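Local coordinates for protein hydroxyethylphosphonate dioxygenase (Streptomyces albus, PDB 6B9R) that probably uses a bound iron and molecular oxygen to cleave 2-hydroxyethylphosphonate into hydroxymethylphosphonate and formate, at residues Leu345-Leu350 with Thr412-Leu417; Ala356-Thr361 with Ile402-Ser407; Gln365-Leu370 with Asp394-Ile399; Pro374-Trp379 with Asp387-Pro392. One frame throughout, in Å; residues are numbered along the deposited sequence.

Interaction 1: Leu345-Leu350 with Thr412-Leu417; sequences LAVDVL and TELLML
The two flat groups here are the carboxylates of D348 and E413, opposite each other on a non-hydrogen-bonded pair, their planes 26° apart. D348 brings OD1 up against the methylene carbon CG of E413, at 3.5 Å, while its other oxygen, OD2, forms a salt bridge with R329. E413 carries its chain on past the pair, CG anti to the backbone N (chi1 -167°) and extended beyond, and sets OE2 over the methyl of A346, 3.5 Å from CB. The two like-charged oxygens, D348 OD1 and E413 OE2, stay 4.1 Å apart. An alanine here lacks CG and the carboxylate, so D348 OD1 would probably keep just CB of that residue beside it, and the A346 methyl would lose its cover.

The other face is mainly apolar, T412 OG1 being bonded to Q373 O: V347 CB lies 3.7 Å from L414 CD1, and L345 runs beside M416 with CD1 4.0 Å from SD. Between the faces the antiparallel backbones are tied by six N-H...O=C bonds, from V349 N to T412 O at 2.7 Å to the longer T412 N to V349 O at 3.2 Å. The acids therefore meet through one oxygen against carbon, and the salt bridge to R329 probably eases what repulsion remains, while the greasy face is turned to L367 of the neighbouring strand and to F404 and L406 of the facing three-stranded sheet.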
loop_
_atom_site.group_PDB
_atom_site.type_symbol
_atom_site.label_atom_id
_atom_site.label_comp_id
_atom_site.label_asym_id
_atom_site.label_seq_id
_atom_site.Cartn_x
_atom_site.Cartn_y
_atom_site.Cartn_z
ATOM N N LEU A 345 -11.639 -10.876 -17.778
ATOM C CA LEU A 345 -11.700 -11.416 -19.128
ATOM C C LEU A 345 -12.480 -12.718 -19.184
ATOM O O LEU A 345 -12.355 -13.572 -18.304
ATOM C CB LEU A 345 -10.300 -11.684 -19.690
ATOM C CG LEU A 345 -9.394 -10.462 -19.836
ATOM C CD1 LEU A 345 -7.946 -10.905 -20.081
ATOM C CD2 LEU A 345 -9.885 -9.582 -20.962
ATOM N N ALA A 346 -13.268 -12.872 -20.250
ATOM C CA ALA A 346 -13.689 -14.189 -20.693
ATOM C C ALA A 346 -12.658 -14.658 -21.710
ATOM O O ALA A 346 -12.299 -13.910 -22.624
ATOM C CB ALA A 346 -15.094 -14.152 -21.311
ATOM N N VAL A 347 -12.159 -15.876 -21.535
ATOM C CA VAL A 347 -11.071 -16.398 -22.351
ATOM C C VAL A 347 -11.567 -17.637 -23.071
ATOM O O VAL A 347 -11.852 -18.658 -22.433
ATOM C CB VAL A 347 -9.833 -16.736 -21.506
ATOM C CG1 VAL A 347 -8.697 -17.227 -22.414
ATOM C CG2 VAL A 347 -9.413 -15.533 -20.658
ATOM N N ASP A 348 -11.652 -17.566 -24.400
ATOM C CA ASP A 348 -11.875 -18.757 -25.207
ATOM C C ASP A 348 -10.515 -19.345 -25.530
ATOM O O ASP A 348 -9.698 -18.695 -26.194
ATOM C CB ASP A 348 -12.643 -18.438 -26.487
ATOM C CG ASP A 348 -14.072 -18.050 -26.215
ATOM O OD1 ASP A 348 -14.709 -18.712 -25.375
ATOM O OD2 ASP A 348 -14.555 -17.078 -26.827
ATOM N N VAL A 349 -10.262 -20.550 -25.035
ATOM C CA VAL A 349 -8.996 -21.229 -25.277
ATOM C C VAL A 349 -9.171 -22.040 -26.551
ATOM O O VAL A 349 -9.948 -22.997 -26.585
ATOM C CB VAL A 349 -8.591 -22.116 -24.098
ATOM C CG1 VAL A 349 -7.259 -22.815 -24.401
ATOM C CG2 VAL A 349 -8.471 -21.268 -22.829
ATOM N N LEU A 350 -8.462 -21.638 -27.605
ATOM C CA LEU A 350 -8.649 -22.207 -28.932
ATOM C C LEU A 350 -7.573 -23.212 -29.296
ATOM O O LEU A 350 -7.858 -24.193 -29.991
ATOM C CB LEU A 350 -8.668 -21.091 -29.984
ATOM C CG LEU A 350 -9.683 -19.969 -29.718
ATOM C CD1 LEU A 350 -9.510 -18.834 -30.711
ATOM C CD2 LEU A 350 -11.109 -20.513 -29.735
ATOM N N THR A 412 -12.752 -24.057 -25.445
ATOM C CA THR A 412 -13.474 -24.013 -24.185
ATOM C C THR A 412 -13.200 -22.666 -23.536
ATOM O O THR A 412 -12.218 -21.991 -23.856
ATOM C CB THR A 412 -13.064 -25.168 -23.265
ATOM O OG1 THR A 412 -13.902 -25.190 -22.105
ATOM C CG2 THR A 412 -11.641 -25.011 -22.841
ATOM N N GLU A 413 -14.089 -22.274 -22.631
ATOM C CA GLU A 413 -14.069 -20.935 -22.062
ATOM C C GLU A 413 -13.673 -20.977 -20.593
ATOM O O GLU A 413 -14.083 -21.878 -19.855
ATOM C CB GLU A 413 -15.437 -20.266 -22.198
ATOM C CG GLU A 413 -15.417 -18.766 -21.922
ATOM C CD GLU A 413 -16.810 -18.150 -21.979
ATOM O OE1 GLU A 413 -17.786 -18.869 -21.663
ATOM O OE2 GLU A 413 -16.931 -16.959 -22.340
ATOM N N LEU A 414 -12.900 -19.990 -20.160
ATOM C CA LEU A 414 -12.683 -19.797 -18.739
ATOM C C LEU A 414 -12.852 -18.328 -18.386
ATOM O O LEU A 414 -12.782 -17.443 -19.242
ATOM C CB LEU A 414 -11.306 -20.316 -18.283
ATOM C CG LEU A 414 -9.958 -19.787 -18.756
ATOM C CD1 LEU A 414 -9.642 -18.399 -18.184
ATOM C CD2 LEU A 414 -8.895 -20.783 -18.323
ATOM N N LEU A 415 -13.076 -18.084 -17.102
ATOM C CA LEU A 415 -13.192 -16.739 -16.562
ATOM C C LEU A 415 -11.872 -16.388 -15.891
ATOM O O LEU A 415 -11.323 -17.206 -15.147
ATOM C CB LEU A 415 -14.347 -16.673 -15.559
ATOM C CG LEU A 415 -14.631 -15.355 -14.831
ATOM C CD1 LEU A 415 -14.956 -14.249 -15.815
ATOM C CD2 LEU A 415 -15.781 -15.578 -13.846
ATOM N N MET A 416 -11.359 -15.183 -16.158
ATOM C CA MET A 416 -10.087 -14.732 -15.595
ATOM C C MET A 416 -10.283 -13.382 -14.918
ATOM O O MET A 416 -10.781 -12.431 -15.536
ATOM C CB MET A 416 -8.999 -14.634 -16.682
ATOM C CG MET A 416 -7.702 -13.922 -16.264
ATOM S SD MET A 416 -6.557 -13.704 -17.664
ATOM C CE MET A 416 -5.794 -15.313 -17.771
ATOM N N LEU A 417 -9.904 -13.300 -13.646
ATOM C CA LEU A 417 -9.897 -12.037 -12.921
ATOM C C LEU A 417 -8.487 -11.812 -12.402
ATOM O O LEU A 417 -7.970 -12.645 -11.661
ATOM C CB LEU A 417 -10.882 -12.040 -11.748
ATOM C CG LEU A 417 -10.837 -10.706 -10.981
ATOM C CD1 LEU A 417 -11.308 -9.526 -11.850
ATOM C CD2 LEU A 417 -11.644 -10.762 -9.702
#

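Interaction 2: Ala356-Thr361 with Ile402-Ser407; sequences APLPPT and IEFSLS
The proline-rich loop 356-361, which leads from strand 343-349 to strand 364-369, runs along strand 403-407 and meets it through one direct backbone bond, L358 N to F404 O at 2.7 Å. That bond is nearly straight, 170° at the hydrogen, although the donor sits 21° off the carbonyl plane. The same F404 oxygen takes a CA-H...O contact from P357. Beyond it, waters take over: one water donates to L358 O and I402 O and accepts from F404 N, and another joins A356 N to L406 O.

Strand 403-407 is an outermost strand of the three-stranded sheet completed by 375-381 and 384-390, so the loop borders that sheet without adding a regular strand to it; P357, P359 and P360 have no N-H to give. F404 holds CG between its backbone N and carbonyl carbon (chi1 63°), which turns the ring to L358, whose CD1 approaches CE1 obliquely at 3.8 Å. On the outer side E403 stretches its chain past two prolines: its CB is 4.0 Å from P360 CG and its CD 3.8 Å from P357 CB. L358 also packs on L250 of the second subunit.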
loop_
_atom_site.group_PDB
_atom_site.type_symbol
_atom_site.label_atom_id
_atom_site.label_comp_id
_atom_site.label_asym_id
_atom_site.label_seq_id
_atom_site.Cartn_x
_atom_site.Cartn_y
_atom_site.Cartn_z
ATOM N N ALA A 356 1.340 -21.002 -26.578
ATOM C CA ALA A 356 0.999 -19.595 -26.361
ATOM C C ALA A 356 1.142 -19.211 -24.896
ATOM O O ALA A 356 0.147 -18.950 -24.206
ATOM C CB ALA A 356 -0.417 -19.295 -26.846
ATOM N N PRO A 357 2.368 -19.128 -24.393
ATOM C CA PRO A 357 2.545 -18.636 -23.023
ATOM C C PRO A 357 2.017 -17.213 -22.904
ATOM O O PRO A 357 2.253 -16.367 -23.770
ATOM C CB PRO A 357 4.061 -18.712 -22.809
ATOM C CG PRO A 357 4.640 -18.668 -24.176
ATOM C CD PRO A 357 3.654 -19.380 -25.069
ATOM N N LEU A 358 1.283 -16.963 -21.847
ATOM C CA LEU A 358 0.822 -15.606 -21.600
ATOM C C LEU A 358 1.940 -14.786 -20.961
ATOM O O LEU A 358 2.701 -15.313 -20.142
ATOM C CB LEU A 358 -0.405 -15.614 -20.689
ATOM C CG LEU A 358 -1.661 -16.177 -21.356
ATOM C CD1 LEU A 358 -2.845 -16.134 -20.410
ATOM C CD2 LEU A 358 -1.935 -15.345 -22.596
ATOM N N PRO A 359 2.071 -13.514 -21.325
ATOM C CA PRO A 359 3.090 -12.663 -20.697
ATOM C C PRO A 359 2.881 -12.609 -19.197
ATOM O O PRO A 359 1.739 -12.487 -18.726
ATOM C CB PRO A 359 2.857 -11.284 -21.341
ATOM C CG PRO A 359 2.137 -11.573 -22.616
ATOM C CD PRO A 359 1.294 -12.794 -22.348
ATOM N N PRO A 360 3.950 -12.744 -18.416
ATOM C CA PRO A 360 3.827 -12.551 -16.969
ATOM C C PRO A 360 3.289 -11.164 -16.668
ATOM O O PRO A 360 3.594 -10.192 -17.365
ATOM C CB PRO A 360 5.263 -12.724 -16.462
ATOM C CG PRO A 360 5.922 -13.581 -17.501
ATOM C CD PRO A 360 5.319 -13.119 -18.806
ATOM N N THR A 361 2.446 -11.089 -15.647
ATOM C CA THR A 361 1.903 -9.830 -15.181
ATOM C C THR A 361 2.228 -9.670 -13.702
ATOM O O THR A 361 2.442 -10.648 -12.977
ATOM C CB THR A 361 0.380 -9.737 -15.406
ATOM O OG1 THR A 361 -0.114 -8.523 -14.829
ATOM C CG2 THR A 361 -0.354 -10.925 -14.770
ATOM N N ILE A 402 4.031 -15.302 -12.859
ATOM C CA ILE A 402 4.089 -16.659 -13.402
ATOM C C ILE A 402 3.829 -16.631 -14.900
ATOM O O ILE A 402 2.856 -16.027 -15.362
ATOM C CB ILE A 402 3.072 -17.571 -12.698
ATOM C CG1 ILE A 402 3.386 -17.680 -11.197
ATOM C CG2 ILE A 402 2.997 -18.930 -13.408
ATOM C CD1 ILE A 402 4.834 -18.054 -10.866
ATOM N N GLU A 403 4.671 -17.326 -15.661
ATOM C CA GLU A 403 4.412 -17.538 -17.079
ATOM C C GLU A 403 3.688 -18.865 -17.245
ATOM O O GLU A 403 4.226 -19.914 -16.872
ATOM C CB GLU A 403 5.709 -17.538 -17.887
ATOM C CG GLU A 403 5.436 -17.643 -19.393
ATOM C CD GLU A 403 6.668 -17.983 -20.205
ATOM O OE1 GLU A 403 7.235 -19.078 -19.998
ATOM O OE2 GLU A 403 7.060 -17.155 -21.055
ATOM N N PHE A 404 2.462 -18.824 -17.781
ATOM C CA PHE A 404 1.735 -20.054 -18.054
ATOM C C PHE A 404 1.095 -19.998 -19.435
ATOM O O PHE A 404 0.896 -18.934 -20.023
ATOM C CB PHE A 404 0.662 -20.376 -16.990
ATOM C CG PHE A 404 -0.462 -19.365 -16.876
ATOM C CD1 PHE A 404 -1.593 -19.463 -17.674
ATOM C CD2 PHE A 404 -0.422 -18.372 -15.906
ATOM C CE1 PHE A 404 -2.640 -18.556 -17.543
ATOM C CE2 PHE A 404 -1.468 -17.465 -15.760
ATOM C CZ PHE A 404 -2.579 -17.552 -16.593
ATOM N N SER A 405 0.784 -21.180 -19.949
ATOM C CA SER A 405 0.008 -21.317 -21.163
ATOM C C SER A 405 -1.215 -22.173 -20.874
ATOM O O SER A 405 -1.238 -22.964 -19.928
ATOM C CB SER A 405 0.834 -21.953 -22.288
ATOM O OG SER A 405 1.203 -23.267 -21.930
ATOM N N LEU A 406 -2.233 -22.012 -21.715
ATOM C CA LEU A 406 -3.471 -22.761 -21.629
ATOM C C LEU A 406 -3.703 -23.486 -22.946
ATOM O O LEU A 406 -3.330 -22.991 -24.008
ATOM C CB LEU A 406 -4.650 -21.836 -21.349
ATOM C CG LEU A 406 -4.424 -20.847 -20.210
ATOM C CD1 LEU A 406 -5.512 -19.772 -20.233
ATOM C CD2 LEU A 406 -4.421 -21.605 -18.890
ATOM N N SER A 407 -4.307 -24.669 -22.872
ATOM C CA SER A 407 -4.666 -25.385 -24.087
ATOM C C SER A 407 -5.873 -26.268 -23.808
ATOM O O SER A 407 -6.208 -26.552 -22.657
ATOM C CB SER A 407 -3.498 -26.228 -24.616
ATOM O OG SER A 407 -3.283 -27.358 -23.792
HETATM O O HOH W 1 -0.924 -22.657 -25.295
HETATM O O HOH W 2 1.599 -16.094 -17.821
HETATM O O HOH W 3 1.924 -13.597 -14.257
#

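Interaction 3: Gln365-Leu370 with Asp394-Ile399; sequences QYLYVL and DSAYVI
Strands 365-369 and 395-398 run antiparallel, 166° apart, with axes approaching to 4.6 Å. Q365 with V398 and L367 with A396 are the hydrogen-bonded pairs, each bonded both ways; V369 N adds a bond to D394 O at 3.1 Å. On the face of Q365, L367, A396 and V398, Q365 CB rests against V398 CB at 3.9 Å, and Q365 NE2 reaches I399 O through a shared water while its OE1 accepts a hydrogen bond from R418 NE. On the other face lie the tyrosines. The Y366 chain leaves CA pointing away from its own N (chi1 164°), carrying the ring across the strands to S395, whose CB is 4.1 Å from OH. Y368 meets the same CB at its ring edge. With an alanine in place of Y366, a gap is likely to open beside S395, L204 and L206, and T114 OG1 to lose its bond to the hydroxyl. This face meets strand 202-208 of the other large sheet, consistent with the double-stranded beta-helix (cupin) fold expected for this family.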
loop_
_atom_site.group_PDB
_atom_site.type_symbol
_atom_site.label_atom_id
_atom_site.label_comp_id
_atom_site.label_asym_id
_atom_site.label_seq_id
_atom_site.Cartn_x
_atom_site.Cartn_y
_atom_site.Cartn_z
ATOM N N GLN A 365 -3.740 -13.666 -10.324
ATOM C CA GLN A 365 -4.760 -14.131 -11.263
ATOM C C GLN A 365 -5.628 -15.216 -10.644
ATOM O O GLN A 365 -5.142 -16.066 -9.894
ATOM C CB GLN A 365 -4.139 -14.653 -12.566
ATOM C CG GLN A 365 -3.263 -13.609 -13.230
ATOM C CD GLN A 365 -2.756 -14.052 -14.573
ATOM O OE1 GLN A 365 -3.534 -14.208 -15.522
ATOM N NE2 GLN A 365 -1.444 -14.258 -14.670
ATOM N N TYR A 366 -6.911 -15.190 -11.004
ATOM C CA TYR A 366 -7.891 -16.196 -10.624
ATOM C C TYR A 366 -8.519 -16.735 -11.905
ATOM O O TYR A 366 -8.893 -15.958 -12.787
ATOM C CB TYR A 366 -8.952 -15.582 -9.690
ATOM C CG TYR A 366 -10.212 -16.404 -9.532
ATOM C CD1 TYR A 366 -11.268 -16.274 -10.433
ATOM C CD2 TYR A 366 -10.354 -17.299 -8.476
ATOM C CE1 TYR A 366 -12.413 -17.025 -10.301
ATOM C CE2 TYR A 366 -11.496 -18.060 -8.333
ATOM C CZ TYR A 366 -12.532 -17.914 -9.256
ATOM O OH TYR A 366 -13.692 -18.652 -9.134
ATOM N N LEU A 367 -8.643 -18.054 -12.006
ATOM C CA LEU A 367 -9.215 -18.692 -13.179
ATOM C C LEU A 367 -10.376 -19.572 -12.747
ATOM O O LEU A 367 -10.343 -20.173 -11.674
ATOM C CB LEU A 367 -8.175 -19.549 -13.914
ATOM C CG LEU A 367 -6.826 -18.921 -14.270
ATOM C CD1 LEU A 367 -5.946 -19.964 -14.958
ATOM C CD2 LEU A 367 -7.015 -17.702 -15.167
ATOM N N TYR A 368 -11.409 -19.646 -13.588
ATOM C CA TYR A 368 -12.544 -20.521 -13.323
ATOM C C TYR A 368 -13.020 -21.072 -14.660
ATOM O O TYR A 368 -13.251 -20.296 -15.588
ATOM C CB TYR A 368 -13.679 -19.769 -12.607
ATOM C CG TYR A 368 -14.903 -20.629 -12.361
ATOM C CD1 TYR A 368 -15.024 -21.380 -11.204
ATOM C CD2 TYR A 368 -15.938 -20.700 -13.303
ATOM C CE1 TYR A 368 -16.138 -22.196 -10.988
ATOM C CE2 TYR A 368 -17.043 -21.493 -13.090
ATOM C CZ TYR A 368 -17.142 -22.236 -11.926
ATOM O OH TYR A 368 -18.260 -23.031 -11.736
ATOM N N VAL A 369 -13.150 -22.392 -14.775
ATOM C CA VAL A 369 -13.449 -23.008 -16.068
ATOM C C VAL A 369 -14.959 -23.014 -16.273
ATOM O O VAL A 369 -15.682 -23.759 -15.608
ATOM C CB VAL A 369 -12.873 -24.424 -16.187
ATOM C CG1 VAL A 369 -13.342 -25.058 -17.504
ATOM C CG2 VAL A 369 -11.363 -24.376 -16.134
ATOM N N LEU A 370 -15.429 -22.200 -17.222
ATOM C CA LEU A 370 -16.846 -22.123 -17.566
ATOM C C LEU A 370 -17.251 -23.134 -18.620
ATOM O O LEU A 370 -18.386 -23.617 -18.594
ATOM C CB LEU A 370 -17.199 -20.727 -18.091
ATOM C CG LEU A 370 -17.134 -19.546 -17.123
ATOM C CD1 LEU A 370 -17.069 -18.226 -17.877
ATOM C CD2 LEU A 370 -18.331 -19.562 -16.187
ATOM N N ASP A 394 -13.652 -26.322 -12.054
ATOM C CA ASP A 394 -12.419 -26.152 -11.293
ATOM C C ASP A 394 -11.958 -24.695 -11.363
ATOM O O ASP A 394 -12.327 -23.941 -12.268
ATOM C CB ASP A 394 -11.300 -27.053 -11.840
ATOM C CG ASP A 394 -11.477 -28.528 -11.502
ATOM O OD1 ASP A 394 -12.428 -28.893 -10.784
ATOM O OD2 ASP A 394 -10.635 -29.328 -11.968
ATOM N N SER A 395 -11.132 -24.293 -10.397
ATOM C CA SER A 395 -10.606 -22.937 -10.397
ATOM C C SER A 395 -9.121 -22.979 -10.054
ATOM O O SER A 395 -8.581 -24.015 -9.646
ATOM C CB SER A 395 -11.384 -22.034 -9.421
ATOM O OG SER A 395 -11.514 -22.664 -8.145
ATOM N N ALA A 396 -8.445 -21.849 -10.242
ATOM C CA ALA A 396 -7.029 -21.796 -9.903
ATOM C C ALA A 396 -6.665 -20.399 -9.429
ATOM O O ALA A 396 -7.295 -19.405 -9.802
ATOM C CB ALA A 396 -6.138 -22.194 -11.087
ATOM N N TYR A 397 -5.635 -20.347 -8.593
ATOM C CA TYR A 397 -5.032 -19.108 -8.139
ATOM C C TYR A 397 -3.588 -19.070 -8.621
ATOM O O TYR A 397 -2.888 -20.086 -8.557
ATOM C CB TYR A 397 -5.081 -18.997 -6.612
ATOM C CG TYR A 397 -4.148 -17.930 -6.146
ATOM C CD1 TYR A 397 -4.425 -16.590 -6.397
ATOM C CD2 TYR A 397 -2.962 -18.256 -5.505
ATOM C CE1 TYR A 397 -3.559 -15.601 -6.000
ATOM C CE2 TYR A 397 -2.084 -17.269 -5.098
ATOM C CZ TYR A 397 -2.388 -15.947 -5.345
ATOM O OH TYR A 397 -1.508 -14.966 -4.955
ATOM N N VAL A 398 -3.146 -17.904 -9.114
ATOM C CA VAL A 398 -1.804 -17.711 -9.659
ATOM C C VAL A 398 -1.179 -16.477 -9.019
ATOM O O VAL A 398 -1.797 -15.407 -9.008
ATOM C CB VAL A 398 -1.824 -17.542 -11.192
ATOM C CG1 VAL A 398 -0.421 -17.749 -11.774
ATOM C CG2 VAL A 398 -2.862 -18.484 -11.858
ATOM N N ILE A 399 0.040 -16.619 -8.492
ATOM C CA ILE A 399 0.751 -15.477 -7.910
ATOM C C ILE A 399 1.271 -14.588 -9.033
ATOM O O ILE A 399 1.381 -15.041 -10.188
ATOM C CB ILE A 399 1.910 -15.916 -6.989
ATOM C CG1 ILE A 399 3.074 -16.517 -7.796
ATOM C CG2 ILE A 399 1.397 -16.834 -5.887
ATOM C CD1 ILE A 399 4.360 -16.790 -6.932
HETATM O O HOH W 4 0.071 -13.749 -12.247
#

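Interaction 4: Pro374-Trp379 with Asp387-Pro392; sequences PVSVRW and DGRLEP
R389 reaches P374 through two torsions: chi1 (-160°) sends the chain out on the far side of CA from its own N, and a bend at chi3 (85°) swings the guanidinium over the proline ring. P374 CG then sits 3.7 Å above the guanidinium plane, over its centre, with P374 CB 3.6 Å from NE. E391 folds back at chi2 (-73°) to bring its carboxylate to the edge of that group. R389 NE donates in the guanidinium plane to the syn side of E391 OE2 at 3.0 Å, though it stands clear of the carboxylate plane; this salt bridge is backed by weak bonds from NH2. One edge and one face of the guanidinium are thus held, which probably limits how it can turn, and E391 OE1 also touches P374 CG at 3.4 Å.

On the opposite face of the hairpin V377 CG2 meets L390 CD1 at 3.8 Å. W379 lays its ring obliquely near the backbone at D387 and G388, CZ3 being 3.7 Å from D387 C; G388 brings no side chain to crowd it. The backbones are bonded in pairs V375 with L390 and V377 with G388, V377 N to G388 O being the shortest at 2.7 Å.

These are the arms of the beta hairpin 375-381 and 384-390. Strand 403-407 joins it beyond 375-381, with R378 NH1 bonded to S407 OG, while V377, W379 and L390 pack on strand 86-89, and W379 NE1 is bonded to the backbone oxygen of Q84.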
loop_
_atom_site.group_PDB
_atom_site.type_symbol
_atom_site.label_atom_id
_atom_site.label_comp_id
_atom_site.label_asym_id
_atom_site.label_seq_id
_atom_site.Cartn_x
_atom_site.Cartn_y
_atom_site.Cartn_z
ATOM N N PRO A 374 -12.040 -29.623 -20.430
ATOM C CA PRO A 374 -10.968 -29.251 -19.500
ATOM C C PRO A 374 -9.931 -28.376 -20.189
ATOM O O PRO A 374 -9.783 -28.383 -21.413
ATOM C CB PRO A 374 -10.362 -30.600 -19.084
ATOM C CG PRO A 374 -11.377 -31.626 -19.457
ATOM C CD PRO A 374 -12.082 -31.078 -20.668
ATOM N N VAL A 375 -9.198 -27.616 -19.378
ATOM C CA VAL A 375 -8.117 -26.757 -19.858
ATOM C C VAL A 375 -6.816 -27.268 -19.253
ATOM O O VAL A 375 -6.697 -27.369 -18.024
ATOM C CB VAL A 375 -8.344 -25.281 -19.480
ATOM C CG1 VAL A 375 -7.181 -24.406 -19.982
ATOM C CG2 VAL A 375 -9.671 -24.774 -20.030
ATOM N N SER A 376 -5.844 -27.587 -20.102
ATOM C CA SER A 376 -4.521 -27.961 -19.615
ATOM C C SER A 376 -3.708 -26.695 -19.372
ATOM O O SER A 376 -3.689 -25.785 -20.207
ATOM C CB SER A 376 -3.808 -28.886 -20.608
ATOM O OG SER A 376 -4.380 -30.194 -20.620
ATOM N N VAL A 377 -3.028 -26.641 -18.230
ATOM C CA VAL A 377 -2.240 -25.479 -17.835
ATOM C C VAL A 377 -0.801 -25.928 -17.653
ATOM O O VAL A 377 -0.545 -26.969 -17.036
ATOM C CB VAL A 377 -2.775 -24.834 -16.541
ATOM C CG1 VAL A 377 -2.051 -23.518 -16.265
ATOM C CG2 VAL A 377 -4.290 -24.609 -16.632
ATOM N N ARG A 378 0.133 -25.158 -18.201
ATOM C CA ARG A 378 1.552 -25.457 -18.064
ATOM C C ARG A 378 2.253 -24.192 -17.600
ATOM O O ARG A 378 2.031 -23.119 -18.166
ATOM C CB ARG A 378 2.134 -25.968 -19.386
ATOM C CG ARG A 378 1.409 -27.210 -19.886
ATOM C CD ARG A 378 1.951 -27.698 -21.213
ATOM N NE ARG A 378 1.345 -28.965 -21.613
ATOM C CZ ARG A 378 0.162 -29.076 -22.213
ATOM N NH1 ARG A 378 -0.562 -27.992 -22.485
ATOM N NH2 ARG A 378 -0.301 -30.273 -22.543
ATOM N N TRP A 379 3.065 -24.295 -16.556
ATOM C CA TRP A 379 3.615 -23.075 -16.002
ATOM C C TRP A 379 5.001 -23.352 -15.448
ATOM O O TRP A 379 5.410 -24.502 -15.272
ATOM C CB TRP A 379 2.667 -22.475 -14.947
ATOM C CG TRP A 379 2.598 -23.168 -13.616
ATOM C CD1 TRP A 379 3.294 -22.830 -12.490
ATOM C CD2 TRP A 379 1.765 -24.282 -13.253
ATOM N NE1 TRP A 379 2.959 -23.670 -11.457
ATOM C CE2 TRP A 379 2.025 -24.570 -11.894
ATOM C CE3 TRP A 379 0.834 -25.071 -13.946
ATOM C CZ2 TRP A 379 1.392 -25.609 -11.206
ATOM C CZ3 TRP A 379 0.202 -26.108 -13.264
ATOM C CH2 TRP A 379 0.484 -26.363 -11.903
ATOM N N ASP A 387 2.620 -28.865 -14.708
ATOM C CA ASP A 387 1.461 -28.952 -15.581
ATOM C C ASP A 387 0.276 -29.464 -14.779
ATOM O O ASP A 387 0.438 -30.157 -13.772
ATOM C CB ASP A 387 1.723 -29.861 -16.785
ATOM C CG ASP A 387 2.214 -31.230 -16.378
ATOM O OD1 ASP A 387 1.406 -32.027 -15.860
ATOM O OD2 ASP A 387 3.416 -31.510 -16.569
ATOM N N GLY A 388 -0.918 -29.112 -15.232
ATOM C CA GLY A 388 -2.122 -29.572 -14.566
ATOM C C GLY A 388 -3.289 -29.389 -15.501
ATOM O O GLY A 388 -3.167 -28.789 -16.570
ATOM N N ARG A 389 -4.437 -29.916 -15.087
ATOM C CA ARG A 389 -5.636 -29.844 -15.911
ATOM C C ARG A 389 -6.815 -29.408 -15.064
ATOM O O ARG A 389 -7.116 -30.040 -14.047
ATOM C CB ARG A 389 -5.934 -31.183 -16.573
ATOM C CG ARG A 389 -6.835 -31.016 -17.780
ATOM C CD ARG A 389 -7.012 -32.330 -18.496
ATOM N NE ARG A 389 -8.094 -33.094 -17.890
ATOM C CZ ARG A 389 -8.715 -34.093 -18.503
ATOM N NH1 ARG A 389 -8.343 -34.436 -19.725
ATOM N NH2 ARG A 389 -9.703 -34.736 -17.898
ATOM N N LEU A 390 -7.479 -28.334 -15.483
ATOM C CA LEU A 390 -8.675 -27.840 -14.819
ATOM C C LEU A 390 -9.887 -28.400 -15.548
ATOM O O LEU A 390 -10.054 -28.152 -16.738
ATOM C CB LEU A 390 -8.715 -26.316 -14.831
ATOM C CG LEU A 390 -7.617 -25.620 -14.031
ATOM C CD1 LEU A 390 -7.401 -24.189 -14.528
ATOM C CD2 LEU A 390 -8.027 -25.619 -12.576
ATOM N N GLU A 391 -10.725 -29.151 -14.836
ATOM C CA GLU A 391 -11.989 -29.600 -15.387
ATOM C C GLU A 391 -13.014 -28.479 -15.276
ATOM O O GLU A 391 -12.799 -27.507 -14.546
ATOM C CB GLU A 391 -12.486 -30.837 -14.643
ATOM C CG GLU A 391 -11.389 -31.789 -14.203
ATOM C CD GLU A 391 -10.786 -32.551 -15.351
ATOM O OE1 GLU A 391 -11.544 -32.927 -16.267
ATOM O OE2 GLU A 391 -9.555 -32.773 -15.339
ATOM N N PRO A 392 -14.127 -28.576 -16.002
ATOM C CA PRO A 392 -15.203 -27.587 -15.832
ATOM C C PRO A 392 -15.612 -27.436 -14.374
ATOM O O PRO A 392 -15.839 -28.420 -13.663
ATOM C CB PRO A 392 -16.343 -28.158 -16.683
ATOM C CG PRO A 392 -15.633 -28.952 -17.762
ATOM C CD PRO A 392 -14.393 -29.517 -17.112
#

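Interactions 1 and 3 share the seven-stranded sheet: strands 412-419 and 364-369 are neighbours, with L415 N 2.7 Å from Y368 O, a probable hydrogen bond. Interactions 2 and 4 share the three-stranded sheet, where S407 O and S376 N are 2.8 Å apart. The sheets pack on each other: V369 CG2 is 3.5 Å from L390 CB, and L414 CD2 reaches L406 CD1 at 4.0 Å. Interactions 1 and 2 both touch the second subunit. None reaches the active site, whose iron ligands H149, Q153 and H190 lie elsewhere; the side chains of L415 and Y366 are each about 13 Å from a bound 2-hydroxyethylphosphonate, and Y366 about 14 Å from an iron.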